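Local coordinates for cell wall surface anchor family protein (Streptococcus agalactiae, PDB 3PHS), which serves as a minor pilin of the Group B streptococcal pilus, and mediates adhesion to lung epithelial cells through an IgG-like domain, at residues Gly44-Glu56 against Phe92-Val105. Sequence-based numbering, arbitrary orientation.
Sequences GVLYQLYQLKSTE and FNQLPDGIYYGLAV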
ATOM      1  N   GLY A  44      -3.125 -17.607  -2.788  1.00 13.77           N
ATOM      2  CA  GLY A  44      -4.243 -16.704  -3.120  1.00 13.89           C
ATOM      3  C   GLY A  44      -3.868 -15.336  -3.673  1.00 13.76           C
ATOM      4  O   GLY A  44      -4.745 -14.476  -3.859  1.00 14.40           O
ATOM      5  N   VAL A  45      -2.582 -15.118  -3.945  1.00 12.30           N
ATOM      6  CA  VAL A  45      -2.127 -13.845  -4.509  1.00 12.01           C
ATOM      7  C   VAL A  45      -2.302 -13.887  -6.021  1.00 12.15           C
ATOM      8  O   VAL A  45      -1.846 -14.837  -6.693  1.00 11.09           O
ATOM      9  CB  VAL A  45      -0.640 -13.482  -4.132  1.00 11.57           C
ATOM     10  CG1 VAL A  45      -0.207 -12.125  -4.748  1.00 11.10           C
ATOM     11  CG2 VAL A  45      -0.446 -13.435  -2.606  1.00 13.05           C
ATOM     12  N   LEU A  46      -2.995 -12.874  -6.542  1.00 11.02           N
ATOM     13  CA  LEU A  46      -3.257 -12.774  -7.972  1.00 12.35           C
ATOM     14  C   LEU A  46      -2.123 -12.073  -8.691  1.00 11.93           C
ATOM     15  O   LEU A  46      -1.836 -10.903  -8.415  1.00 11.58           O
ATOM     16  CB  LEU A  46      -4.587 -12.037  -8.211  1.00 12.68           C
ATOM     17  CG  LEU A  46      -5.029 -11.784  -9.650  1.00 16.07           C
ATOM     18  CD1 LEU A  46      -4.935 -13.052 -10.498  1.00 20.23           C
ATOM     19  CD2 LEU A  46      -6.462 -11.271  -9.602  1.00 18.61           C
ATOM     20  N   TYR A  47      -1.471 -12.808  -9.596  1.00 11.45           N
ATOM     21  CA  TYR A  47      -0.452 -12.244 -10.497  1.00 11.61           C
ATOM     22  C   TYR A  47      -1.006 -12.085 -11.911  1.00 12.04           C
ATOM     23  O   TYR A  47      -1.746 -12.950 -12.413  1.00 11.25           O
ATOM     24  CB  TYR A  47       0.825 -13.120 -10.506  1.00 11.54           C
ATOM     25  CG  TYR A  47       1.710 -12.815  -9.324  1.00 11.07           C
ATOM     26  CD1 TYR A  47       1.566 -13.507  -8.119  1.00 11.74           C
ATOM     27  CD2 TYR A  47       2.651 -11.789  -9.385  1.00 11.11           C
ATOM     28  CE1 TYR A  47       2.369 -13.201  -7.020  1.00 12.02           C
ATOM     29  CE2 TYR A  47       3.444 -11.465  -8.274  1.00 11.21           C
ATOM     30  CZ  TYR A  47       3.300 -12.182  -7.105  1.00 11.11           C
ATOM     31  OH  TYR A  47       4.095 -11.863  -6.017  1.00 11.04           O
ATOM     32  N   GLN A  48      -0.682 -10.958 -12.530  1.00 12.02           N
ATOM     33  CA  GLN A  48      -0.992 -10.762 -13.931  1.00 12.70           C
ATOM     34  C   GLN A  48       0.285 -10.509 -14.702  1.00 12.99           C
ATOM     35  O   GLN A  48       1.166  -9.795 -14.229  1.00 12.85           O
ATOM     36  CB  GLN A  48      -1.973  -9.611 -14.108  1.00 11.98           C
ATOM     37  CG  GLN A  48      -3.274  -9.948 -13.466  1.00 13.62           C
ATOM     38  CD  GLN A  48      -4.318  -8.881 -13.591  1.00 18.39           C
ATOM     39  OE1 GLN A  48      -5.503  -9.157 -13.355  1.00 21.54           O
ATOM     40  NE2 GLN A  48      -3.914  -7.669 -13.949  1.00 14.02           N
ATOM     41  N   LEU A  49       0.342 -11.074 -15.908  1.00 12.79           N
ATOM     42  CA  LEU A  49       1.478 -10.908 -16.799  1.00 13.22           C
ATOM     43  C   LEU A  49       1.001 -10.294 -18.107  1.00 13.27           C
ATOM     44  O   LEU A  49       0.107 -10.841 -18.752  1.00 13.77           O
ATOM     45  CB  LEU A  49       2.191 -12.260 -17.015  1.00 13.89           C
ATOM     46  CG  LEU A  49       3.274 -12.738 -16.029  1.00 15.89           C
ATOM     47  CD1 LEU A  49       4.551 -11.966 -16.211  1.00 19.80           C
ATOM     48  CD2 LEU A  49       2.872 -12.704 -14.553  1.00 19.01           C
ATOM     49  N   TYR A  50       1.595  -9.156 -18.478  1.00 12.88           N
ATOM     50  CA  TYR A  50       1.217  -8.390 -19.670  1.00 13.29           C
ATOM     51  C   TYR A  50       2.292  -8.581 -20.732  1.00 13.30           C
ATOM     52  O   TYR A  50       3.452  -8.225 -20.524  1.00 13.35           O
ATOM     53  CB  TYR A  50       1.018  -6.919 -19.316  1.00 13.16           C
ATOM     54  CG  TYR A  50      -0.215  -6.738 -18.463  1.00 15.06           C
ATOM     55  CD1 TYR A  50      -0.178  -6.980 -17.086  1.00 14.33           C
ATOM     56  CD2 TYR A  50      -1.434  -6.417 -19.049  1.00 15.39           C
ATOM     57  CE1 TYR A  50      -1.329  -6.844 -16.304  1.00 16.06           C
ATOM     58  CE2 TYR A  50      -2.591  -6.288 -18.281  1.00 14.80           C
ATOM     59  CZ  TYR A  50      -2.524  -6.486 -16.915  1.00 15.67           C
ATOM     60  OH  TYR A  50      -3.676  -6.374 -16.191  1.00 16.42           O
ATOM     61  N   GLN A  51       1.907  -9.212 -21.837  1.00 13.42           N
ATOM     62  CA  GLN A  51       2.825  -9.442 -22.950  1.00 14.26           C
ATOM     63  C   GLN A  51       3.071  -8.123 -23.699  1.00 13.60           C
ATOM     64  O   GLN A  51       2.136  -7.547 -24.257  1.00 12.78           O
ATOM     65  CB  GLN A  51       2.174 -10.445 -23.891  1.00 14.38           C
ATOM     66  CG  GLN A  51       3.051 -11.081 -24.932  1.00 17.48           C
ATOM     67  CD  GLN A  51       2.201 -12.089 -25.697  1.00 19.05           C
ATOM     68  OE1 GLN A  51       2.214 -13.280 -25.402  1.00 23.57           O
ATOM     69  NE2 GLN A  51       1.379 -11.597 -26.583  1.00 21.15           N
ATOM     70  N   LEU A  52       4.317  -7.654 -23.717  1.00 12.93           N
ATOM     71  CA  LEU A  52       4.635  -6.378 -24.382  1.00 12.64           C
ATOM     72  C   LEU A  52       4.445  -6.458 -25.895  1.00 13.31           C
ATOM     73  O   LEU A  52       4.702  -7.495 -26.497  1.00 12.38           O
ATOM     74  CB  LEU A  52       6.064  -5.918 -24.070  1.00 12.87           C
ATOM     75  CG  LEU A  52       6.246  -5.051 -22.828  1.00 11.72           C
ATOM     76  CD1 LEU A  52       5.811  -5.800 -21.555  1.00 12.84           C
ATOM     77  CD2 LEU A  52       7.682  -4.573 -22.723  1.00 11.36           C
ATOM     78  N   LYS A  53       3.959  -5.363 -26.474  1.00 14.30           N
ATOM     79  CA  LYS A  53       3.879  -5.228 -27.935  1.00 16.62           C
ATOM     80  C   LYS A  53       5.114  -4.555 -28.498  1.00 16.57           C
ATOM     81  O   LYS A  53       5.458  -4.765 -29.658  1.00 17.50           O
ATOM     82  CB  LYS A  53       2.636  -4.428 -28.334  1.00 17.20           C
ATOM     83  CG  LYS A  53       1.325  -5.123 -28.013  1.00 21.48           C
ATOM     84  CD  LYS A  53       0.119  -4.360 -28.584  1.00 26.86           C
ATOM     85  CE  LYS A  53      -0.440  -5.019 -29.842  1.00 30.87           C
ATOM     86  NZ  LYS A  53       0.590  -5.351 -30.889  1.00 34.92           N
ATOM     87  N   SER A  54       5.792  -3.767 -27.665  1.00 17.13           N
ATOM     88  CA  SER A  54       6.909  -2.917 -28.087  1.00 17.64           C
ATOM     89  C   SER A  54       7.971  -2.880 -27.007  1.00 17.79           C
ATOM     90  O   SER A  54       7.639  -2.919 -25.807  1.00 17.01           O
ATOM     91  CB  SER A  54       6.405  -1.496 -28.377  1.00 18.25           C
ATOM     92  OG  SER A  54       7.488  -0.616 -28.683  1.00 20.82           O
ATOM     93  N   THR A  55       9.244  -2.817 -27.417  1.00 17.48           N
ATOM     94  CA  THR A  55      10.339  -2.624 -26.461  1.00 17.94           C
ATOM     95  C   THR A  55      11.184  -1.377 -26.768  1.00 18.10           C
ATOM     96  O   THR A  55      12.381  -1.349 -26.474  1.00 17.61           O
ATOM     97  CB  THR A  55      11.273  -3.858 -26.374  1.00 18.11           C
ATOM     98  OG1 THR A  55      11.874  -4.103 -27.655  1.00 17.97           O
ATOM     99  CG2 THR A  55      10.502  -5.091 -25.920  1.00 18.48           C
ATOM    100  N   GLU A  56      10.552  -0.358 -27.352  1.00 17.40           N
ATOM    101  CA  GLU A  56      11.274   0.841 -27.803  1.00 18.55           C
ATOM    102  C   GLU A  56      11.821   1.689 -26.660  1.00 19.08           C
ATOM    103  O   GLU A  56      12.887   2.310 -26.782  1.00 19.61           O
ATOM    104  CB  GLU A  56      10.375   1.693 -28.700  1.00 17.92           C
ATOM    105  CG  GLU A  56      10.057   1.026 -30.041  1.00 17.91           C
ATOM    106  CD  GLU A  56      11.313   0.671 -30.831  1.00 19.17           C
ATOM    107  OE1 GLU A  56      12.030   1.603 -31.270  1.00 19.80           O
ATOM    108  OE2 GLU A  56      11.581  -0.534 -31.010  1.00 17.55           O
ATOM    109  N   PHE A  92       2.375 -20.142 -14.952  1.00 12.75           N
ATOM    110  CA  PHE A  92       2.023 -19.623 -16.272  1.00 13.98           C
ATOM    111  C   PHE A  92       2.537 -20.600 -17.303  1.00 14.35           C
ATOM    112  O   PHE A  92       3.748 -20.744 -17.481  1.00 15.17           O
ATOM    113  CB  PHE A  92       2.635 -18.235 -16.484  1.00 14.19           C
ATOM    114  CG  PHE A  92       2.060 -17.199 -15.560  1.00 15.20           C
ATOM    115  CD1 PHE A  92       0.968 -16.425 -15.958  1.00 18.87           C
ATOM    116  CD2 PHE A  92       2.564 -17.049 -14.275  1.00 15.69           C
ATOM    117  CE1 PHE A  92       0.397 -15.468 -15.080  1.00 17.20           C
ATOM    118  CE2 PHE A  92       2.008 -16.104 -13.386  1.00 15.54           C
ATOM    119  CZ  PHE A  92       0.928 -15.321 -13.787  1.00 16.09           C
ATOM    120  N   ASN A  93       1.608 -21.280 -17.963  1.00 14.39           N
ATOM    121  CA  ASN A  93       1.945 -22.371 -18.870  1.00 14.32           C
ATOM    122  C   ASN A  93       1.880 -22.009 -20.333  1.00 15.03           C
ATOM    123  O   ASN A  93       0.943 -21.327 -20.792  1.00 15.43           O
ATOM    124  CB  ASN A  93       1.045 -23.566 -18.576  1.00 14.88           C
ATOM    125  CG  ASN A  93       1.242 -24.081 -17.181  1.00 14.21           C
ATOM    126  OD1 ASN A  93       0.343 -23.996 -16.338  1.00 16.87           O
ATOM    127  ND2 ASN A  93       2.436 -24.555 -16.902  1.00 12.84           N
ATOM    128  N   GLN A  94       2.903 -22.446 -21.054  1.00 15.34           N
ATOM    129  CA  GLN A  94       3.013 -22.232 -22.505  1.00 15.35           C
ATOM    130  C   GLN A  94       2.860 -20.784 -22.957  1.00 15.26           C
ATOM    131  O   GLN A  94       2.130 -20.480 -23.914  1.00 14.35           O
ATOM    132  CB  GLN A  94       2.050 -23.154 -23.236  1.00 16.30           C
ATOM    133  CG  GLN A  94       2.244 -24.595 -22.807  1.00 17.98           C
ATOM    134  CD  GLN A  94       1.819 -25.570 -23.854  1.00 23.75           C
ATOM    135  OE1 GLN A  94       0.800 -26.248 -23.694  1.00 29.40           O
ATOM    136  NE2 GLN A  94       2.582 -25.657 -24.943  1.00 23.21           N
ATOM    137  N   LEU A  95       3.534 -19.885 -22.247  1.00 14.83           N
ATOM    138  CA  LEU A  95       3.576 -18.490 -22.659  1.00 14.98           C
ATOM    139  C   LEU A  95       4.449 -18.373 -23.908  1.00 14.59           C
ATOM    140  O   LEU A  95       5.527 -18.984 -23.951  1.00 13.85           O
ATOM    141  CB  LEU A  95       4.158 -17.627 -21.534  1.00 14.85           C
ATOM    142  CG  LEU A  95       3.192 -16.966 -20.539  1.00 16.69           C
ATOM    143  CD1 LEU A  95       2.141 -17.898 -19.962  1.00 20.14           C
ATOM    144  CD2 LEU A  95       4.037 -16.310 -19.435  1.00 18.29           C
ATOM    145  N   PRO A  96       3.985 -17.606 -24.921  1.00 14.56           N
ATOM    146  CA  PRO A  96       4.794 -17.333 -26.101  1.00 14.95           C
ATOM    147  C   PRO A  96       6.057 -16.600 -25.715  1.00 14.79           C
ATOM    148  O   PRO A  96       6.074 -15.803 -24.750  1.00 13.79           O
ATOM    149  CB  PRO A  96       3.902 -16.416 -26.933  1.00 14.47           C
ATOM    150  CG  PRO A  96       2.542 -16.799 -26.556  1.00 16.00           C
ATOM    151  CD  PRO A  96       2.642 -17.017 -25.070  1.00 15.59           C
ATOM    152  N   ASP A  97       7.108 -16.900 -26.458  1.00 14.66           N
ATOM    153  CA  ASP A  97       8.367 -16.235 -26.314  1.00 15.31           C
ATOM    154  C   ASP A  97       8.112 -14.724 -26.399  1.00 14.21           C
ATOM    155  O   ASP A  97       7.353 -14.259 -27.259  1.00 14.12           O
ATOM    156  CB  ASP A  97       9.296 -16.753 -27.416  1.00 16.36           C
ATOM    157  CG  ASP A  97      10.707 -16.345 -27.209  1.00 18.84           C
ATOM    158  OD1 ASP A  97      10.987 -15.155 -27.434  1.00 21.57           O
ATOM    159  OD2 ASP A  97      11.535 -17.196 -26.806  1.00 20.04           O
ATOM    160  N   GLY A  98       8.666 -13.958 -25.463  1.00 13.38           N
ATOM    161  CA  GLY A  98       8.351 -12.524 -25.407  1.00 13.17           C
ATOM    162  C   GLY A  98       8.850 -11.843 -24.150  1.00 12.53           C
ATOM    163  O   GLY A  98       9.534 -12.463 -23.337  1.00 12.56           O
ATOM    164  N   ILE A  99       8.519 -10.561 -24.013  1.00 12.54           N
ATOM    165  CA  ILE A  99       8.842  -9.781 -22.816  1.00 12.55           C
ATOM    166  C   ILE A  99       7.532  -9.544 -22.089  1.00 11.99           C
ATOM    167  O   ILE A  99       6.559  -9.144 -22.703  1.00 12.46           O
ATOM    168  CB  ILE A  99       9.515  -8.394 -23.147  1.00 12.22           C
ATOM    169  CG1 ILE A  99      10.776  -8.535 -24.039  1.00 14.38           C
ATOM    170  CG2 ILE A  99       9.836  -7.608 -21.858  1.00 13.30           C
ATOM    171  CD1 ILE A  99      11.720  -9.575 -23.589  1.00 16.89           C
ATOM    172  N   TYR A 100       7.512  -9.814 -20.786  1.00 11.98           N
ATOM    173  CA  TYR A 100       6.304  -9.686 -19.989  1.00 11.75           C
ATOM    174  C   TYR A 100       6.540  -8.782 -18.789  1.00 11.85           C
ATOM    175  O   TYR A 100       7.580  -8.850 -18.140  1.00 11.52           O
ATOM    176  CB  TYR A 100       5.844 -11.043 -19.457  1.00 11.81           C
ATOM    177  CG  TYR A 100       5.416 -11.992 -20.546  1.00 12.01           C
ATOM    178  CD1 TYR A 100       6.372 -12.684 -21.311  1.00 11.93           C
ATOM    179  CD2 TYR A 100       4.054 -12.165 -20.843  1.00 13.51           C
ATOM    180  CE1 TYR A 100       5.962 -13.562 -22.355  1.00 11.58           C
ATOM    181  CE2 TYR A 100       3.642 -13.029 -21.876  1.00 12.96           C
ATOM    182  CZ  TYR A 100       4.600 -13.709 -22.620  1.00 11.81           C
ATOM    183  OH  TYR A 100       4.177 -14.545 -23.641  1.00 12.33           O
ATOM    184  N   TYR A 101       5.548  -7.948 -18.519  1.00 10.76           N
ATOM    185  CA  TYR A 101       5.504  -7.155 -17.312  1.00 11.44           C
ATOM    186  C   TYR A 101       4.554  -7.849 -16.362  1.00 11.15           C
ATOM    187  O   TYR A 101       3.389  -8.065 -16.700  1.00 11.91           O
ATOM    188  CB  TYR A 101       4.978  -5.764 -17.637  1.00 10.79           C
ATOM    189  CG  TYR A 101       4.778  -4.852 -16.448  1.00 11.41           C
ATOM    190  CD1 TYR A 101       5.871  -4.263 -15.799  1.00 12.32           C
ATOM    191  CD2 TYR A 101       3.491  -4.555 -15.989  1.00 11.06           C
ATOM    192  CE1 TYR A 101       5.675  -3.405 -14.718  1.00 11.42           C
ATOM    193  CE2 TYR A 101       3.287  -3.698 -14.904  1.00 11.69           C
ATOM    194  CZ  TYR A 101       4.388  -3.128 -14.289  1.00 10.88           C
ATOM    195  OH  TYR A 101       4.187  -2.275 -13.232  1.00 12.73           O
ATOM    196  N   GLY A 102       5.047  -8.156 -15.168  1.00 10.76           N
ATOM    197  CA  GLY A 102       4.273  -8.856 -14.150  1.00 10.66           C
ATOM    198  C   GLY A 102       4.076  -8.014 -12.901  1.00 11.36           C
ATOM    199  O   GLY A 102       4.962  -7.273 -12.503  1.00 11.51           O
ATOM    200  N   LEU A 103       2.902  -8.141 -12.290  1.00 10.84           N
ATOM    201  CA  LEU A 103       2.610  -7.433 -11.040  1.00 11.64           C
ATOM    202  C   LEU A 103       1.604  -8.236 -10.248  1.00 10.65           C
ATOM    203  O   LEU A 103       0.903  -9.073 -10.810  1.00 10.83           O
ATOM    204  CB  LEU A 103       2.046  -6.030 -11.326  1.00 11.93           C
ATOM    205  CG  LEU A 103       0.575  -5.875 -11.719  1.00 13.53           C
ATOM    206  CD1 LEU A 103       0.181  -4.415 -11.707  1.00 15.58           C
ATOM    207  CD2 LEU A 103       0.334  -6.457 -13.096  1.00 14.69           C
ATOM    208  N   ALA A 104       1.541  -8.000  -8.943  1.00 10.61           N
ATOM    209  CA  ALA A 104       0.447  -8.538  -8.149  1.00 10.97           C
ATOM    210  C   ALA A 104      -0.679  -7.513  -8.099  1.00 11.67           C
ATOM    211  O   ALA A 104      -0.436  -6.294  -7.992  1.00 12.36           O
ATOM    212  CB  ALA A 104       0.911  -8.871  -6.731  1.00 10.70           C
ATOM    213  N   VAL A 105      -1.901  -8.020  -8.150  1.00 12.27           N
ATOM    214  CA  VAL A 105      -3.117  -7.187  -8.113  1.00 13.81           C
ATOM    215  C   VAL A 105      -3.929  -7.470  -6.848  1.00 14.38           C
ATOM    216  O   VAL A 105      -4.086  -8.620  -6.424  1.00 14.97           O
ATOM    217  CB  VAL A 105      -4.000  -7.417  -9.377  1.00 14.47           C
ATOM    218  CG1 VAL A 105      -5.306  -6.591  -9.313  1.00 15.45           C
ATOM    219  CG2 VAL A 105      -3.231  -7.058 -10.630  1.00 14.54           C
TER
HETATM  220  O   HOH W   1      -4.078 -10.818  -4.890  1.00 14.49           O
HETATM  221  O   HOH W   2       6.713  -9.648 -26.037  1.00 17.39           O
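The carbonyl oxygen of Y101 accepts a bond from the backbone N of Y50 at 2.8 Å, takes a second, weaker contact from the CA-H of L49, and lies in the plane of the Y50 ring at its edge. Y101 N returns a bond to Y50 O, and Q48 and L103 repeat this reciprocal pairing further along the two antiparallel strands. Ordered waters join the strands towards both ends, one linking L46 N to V105 O, the other I99 N to L52 O.

Side chains alternate between the two faces. On one, the CD2 methyl of L103 reaches the edge of the Y50 ring, 3.6 Å from CE1, while Q48, extended beyond CG, lays its amide against a methyl of V105, with NE2 3.4 Å from CG2. L72 of helix 69-75 packs on Y50, Y101 and L103; tyrosine suits position 101 because its hydroxyl can also hydrogen-bond OD1 of N65.

The other face looks into the core. L49 drives its CD2 methyl over one face of the F92 ring, a CH-pi contact 3.8 Å from the centroid. L49 CD1 lies 3.7 Å from G102 CA, where the lack of a side chain makes room. A104 CB, a single small methyl, makes a CH-pi contact over one face of the Y47 ring, displaced toward the rim; the Y47 hydroxyl bonds H19. With CG turned away from the backbone N (chi1 -166°) and its chain extended, Q51 runs alongside Y100, bringing OE1, bonded by Q78, to the ring's hydroxyl end; that hydroxyl donates to P96 O, tying the turn to the strand.

Strands 46-52 and 98-106 are the inner pair of a four-stranded sheet, between 76-83 and 109-121, and F92 comes from the facing sheet: the two-layer beta sandwich of an Ig-like pilin domain, consistent with the IgG-rev fold.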